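Local coordinates for protein acetyl-CoA acetyltransferase (Bacillus anthracis, PDB 3SS6) that probably catalyses the thiolase reaction that joins two acetyl-CoA molecules into acetoacetyl-CoA, or the reverse cleavage, at residues Gln96-Ala101 with Leu258-Glu263. Residues are numbered along the deposited sequence; the frame is centred on the assembly and turned at random.
Sequences QAIMSA and LVLMSE. With K (potassium ion), chain F.
Ile98 and Ala101 of helix 93-107 pack against Leu258 and Leu260 of strand 252-262, a small, buried, wholly apolar helix-on-sheet contact in the N-terminal half of the thiolase fold. Over these segments the axes run nearly parallel, 20° apart, and approach to 9.7 Å. Ile98 does most of the touching with two separate branches. With CG1 beside the backbone N (chi1 -67°) and the chain extended beyond it, CD1 reaches Leu258, where it meets both methyls, CD2 at 3.8 Å and CD1 at 3.9 Å. The other branch, CG2, rests on Leu260 CD2 at 4.0 Å. Both leucines cross the isoleucine side chain at about a right angle. Three residues on, Ala101 turns its CB toward the strand and touches Leu260 CD1 at 4.1 Å, so the two methyls of Leu260 are divided between Ile98 and Ala101. Around these four side chains, Ile277 of strand 275-284 touches Ile98 and Leu260, while Ala357 of helix 352-370 adjoins Ile98, and Thr360 and Val361 of that helix adjoin Leu258. A different face of the helix is polar: Gln96 NE2 donates an almost straight bond to Ser100 OG (3.1 Å, 169°), the acceptor lying in the amide plane. Ser100 OG also binds a potassium ion at 2.9 Å, joined there by Tyr85 and by Ser100 and Tyr85 of the second subunit. One face of the helix thus meets the second subunit through the potassium site and another the mixed sheet, as in the layered alpha-beta thiolase fold, where a central helix is buried against the strands.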
ATOM      1  N   GLN A  96      -0.092  29.273 -17.376  1.00 11.29           N
ATOM      2  CA  GLN A  96      -1.530  29.539 -17.373  1.00 12.32           C
ATOM      3  C   GLN A  96      -1.938  30.334 -16.126  1.00 11.89           C
ATOM      4  O   GLN A  96      -2.831  31.189 -16.183  1.00 11.12           O
ATOM      5  CB  GLN A  96      -2.336  28.230 -17.449  1.00 10.08           C
ATOM      6  CG  GLN A  96      -3.847  28.455 -17.413  1.00 13.02           C
ATOM      7  CD  GLN A  96      -4.324  29.216 -18.644  1.00 14.70           C
ATOM      8  OE1 GLN A  96      -3.994  28.853 -19.769  1.00 14.80           O
ATOM      9  NE2 GLN A  96      -5.083  30.285 -18.433  1.00 14.84           N
ATOM     10  N   ALA A  97      -1.292  30.059 -15.000  1.00 11.12           N
ATOM     11  CA  ALA A  97      -1.599  30.805 -13.775  1.00 12.28           C
ATOM     12  C   ALA A  97      -1.355  32.295 -13.990  1.00 13.13           C
ATOM     13  O   ALA A  97      -2.148  33.134 -13.568  1.00 12.52           O
ATOM     14  CB  ALA A  97      -0.773  30.285 -12.578  1.00 11.30           C
ATOM     15  N   ILE A  98      -0.251  32.618 -14.648  1.00 11.57           N
ATOM     16  CA  ILE A  98       0.057  34.013 -14.944  1.00 11.66           C
ATOM     17  C   ILE A  98      -0.972  34.597 -15.910  1.00 11.83           C
ATOM     18  O   ILE A  98      -1.388  35.743 -15.757  1.00 12.76           O
ATOM     19  CB  ILE A  98       1.472  34.143 -15.522  1.00 12.12           C
ATOM     20  CG1 ILE A  98       2.491  33.783 -14.434  1.00 13.52           C
ATOM     21  CG2 ILE A  98       1.700  35.554 -16.086  1.00 14.37           C
ATOM     22  CD1 ILE A  98       3.887  33.478 -14.976  1.00 15.15           C
ATOM     23  N   MET A  99      -1.375  33.817 -16.913  1.00 11.25           N
ATOM     24  CA  MET A  99      -2.378  34.274 -17.875  1.00 11.78           C
ATOM     25  C   MET A  99      -3.737  34.515 -17.219  1.00 13.53           C
ATOM     26  O   MET A  99      -4.412  35.506 -17.517  1.00 14.60           O
ATOM     27  CB  MET A  99      -2.505  33.277 -19.035  1.00 11.55           C
ATOM     28  CG  MET A  99      -1.224  33.213 -19.858  1.00 14.63           C
ATOM     29  SD  MET A  99      -1.009  31.631 -20.698  1.00 17.59           S
ATOM     30  CE  MET A  99      -2.543  31.524 -21.625  1.00 16.33           C
ATOM     31  N   SER A 100      -4.116  33.615 -16.320  1.00 12.87           N
ATOM     32  CA  SER A 100      -5.374  33.737 -15.607  1.00 13.24           C
ATOM     33  C   SER A 100      -5.353  34.957 -14.682  1.00 13.86           C
ATOM     34  O   SER A 100      -6.364  35.660 -14.548  1.00 13.43           O
ATOM     35  CB  SER A 100      -5.671  32.453 -14.835  1.00 14.91           C
ATOM     36  OG  SER A 100      -5.998  31.400 -15.735  1.00 16.02           O
ATOM     37  N   ALA A 101      -4.201  35.222 -14.073  1.00 14.34           N
ATOM     38  CA  ALA A 101      -4.038  36.434 -13.271  1.00 13.28           C
ATOM     39  C   ALA A 101      -4.212  37.663 -14.159  1.00 13.81           C
ATOM     40  O   ALA A 101      -4.902  38.637 -13.795  1.00 13.16           O
ATOM     41  CB  ALA A 101      -2.656  36.459 -12.603  1.00 13.76           C
ATOM     42  N   LEU A 258       5.141  35.515  -9.562  1.00 13.65           N
ATOM     43  CA  LEU A 258       5.176  36.910  -9.998  1.00 13.07           C
ATOM     44  C   LEU A 258       4.124  37.688  -9.218  1.00 13.75           C
ATOM     45  O   LEU A 258       3.099  37.132  -8.823  1.00 14.05           O
ATOM     46  CB  LEU A 258       4.841  37.026 -11.487  1.00 15.69           C
ATOM     47  CG  LEU A 258       5.856  36.616 -12.551  1.00 18.93           C
ATOM     48  CD1 LEU A 258       6.231  35.144 -12.405  1.00 26.63           C
ATOM     49  CD2 LEU A 258       5.224  36.893 -13.905  1.00 22.20           C
ATOM     50  N   VAL A 259       4.362  38.986  -9.021  1.00 13.63           N
ATOM     51  CA  VAL A 259       3.303  39.866  -8.544  1.00 13.87           C
ATOM     52  C   VAL A 259       2.838  40.676  -9.748  1.00 14.12           C
ATOM     53  O   VAL A 259       3.652  41.316 -10.429  1.00 15.12           O
ATOM     54  CB  VAL A 259       3.781  40.825  -7.424  1.00 13.17           C
ATOM     55  CG1 VAL A 259       2.655  41.795  -7.041  1.00 15.39           C
ATOM     56  CG2 VAL A 259       4.259  40.026  -6.197  1.00 13.62           C
ATOM     57  N   LEU A 260       1.540  40.613 -10.033  1.00 12.78           N
ATOM     58  CA  LEU A 260       0.965  41.329 -11.165  1.00 13.95           C
ATOM     59  C   LEU A 260      -0.074  42.312 -10.666  1.00 14.15           C
ATOM     60  O   LEU A 260      -0.757  42.051  -9.673  1.00 14.64           O
ATOM     61  CB  LEU A 260       0.299  40.342 -12.139  1.00 13.15           C
ATOM     62  CG  LEU A 260       1.204  39.260 -12.730  1.00 16.07           C
ATOM     63  CD1 LEU A 260       1.131  37.939 -11.915  1.00 16.00           C
ATOM     64  CD2 LEU A 260       0.813  39.005 -14.170  1.00 19.78           C
ATOM     65  N   MET A 261      -0.219  43.441 -11.358  1.00 12.84           N
ATOM     66  CA  MET A 261      -1.269  44.385 -11.002  1.00 13.34           C
ATOM     67  C   MET A 261      -1.633  45.222 -12.227  1.00 14.36           C
ATOM     68  O   MET A 261      -0.972  45.139 -13.260  1.00 14.04           O
ATOM     69  CB  MET A 261      -0.827  45.281  -9.831  1.00 16.11           C
ATOM     70  CG  MET A 261       0.358  46.201 -10.167  1.00 13.76           C
ATOM     71  SD  MET A 261       0.894  47.171  -8.733  1.00 17.47           S
ATOM     72  CE  MET A 261       1.527  45.853  -7.680  1.00 17.44           C
ATOM     73  N   SER A 262      -2.707  45.992 -12.135  1.00 14.84           N
ATOM     74  CA  SER A 262      -3.040  46.888 -13.235  1.00 17.46           C
ATOM     75  C   SER A 262      -1.966  47.957 -13.333  1.00 18.20           C
ATOM     76  O   SER A 262      -1.347  48.326 -12.331  1.00 17.22           O
ATOM     77  CB  SER A 262      -4.414  47.525 -13.037  1.00 18.24           C
ATOM     78  OG  SER A 262      -4.411  48.394 -11.910  1.00 19.17           O
ATOM     79  N   GLU A 263      -1.731  48.447 -14.540  1.00 17.66           N
ATOM     80  CA  GLU A 263      -0.764  49.516 -14.710  1.00 18.67           C
ATOM     81  C   GLU A 263      -1.182  50.755 -13.906  1.00 20.09           C
ATOM     82  O   GLU A 263      -0.335  51.482 -13.384  1.00 20.26           O
ATOM     83  CB  GLU A 263      -0.590  49.855 -16.187  1.00 18.24           C
ATOM     84  CG  GLU A 263       0.611  50.776 -16.422  1.00 19.70           C
ATOM     85  CD  GLU A 263       1.036  50.844 -17.873  1.00 26.53           C
ATOM     86  OE1 GLU A 263       0.330  50.293 -18.741  1.00 24.15           O
ATOM     87  OE2 GLU A 263       2.090  51.459 -18.147  1.00 28.32           O
TER
HETATM   88  K     K F 395      -8.818  31.006 -14.984  1.00 23.53           K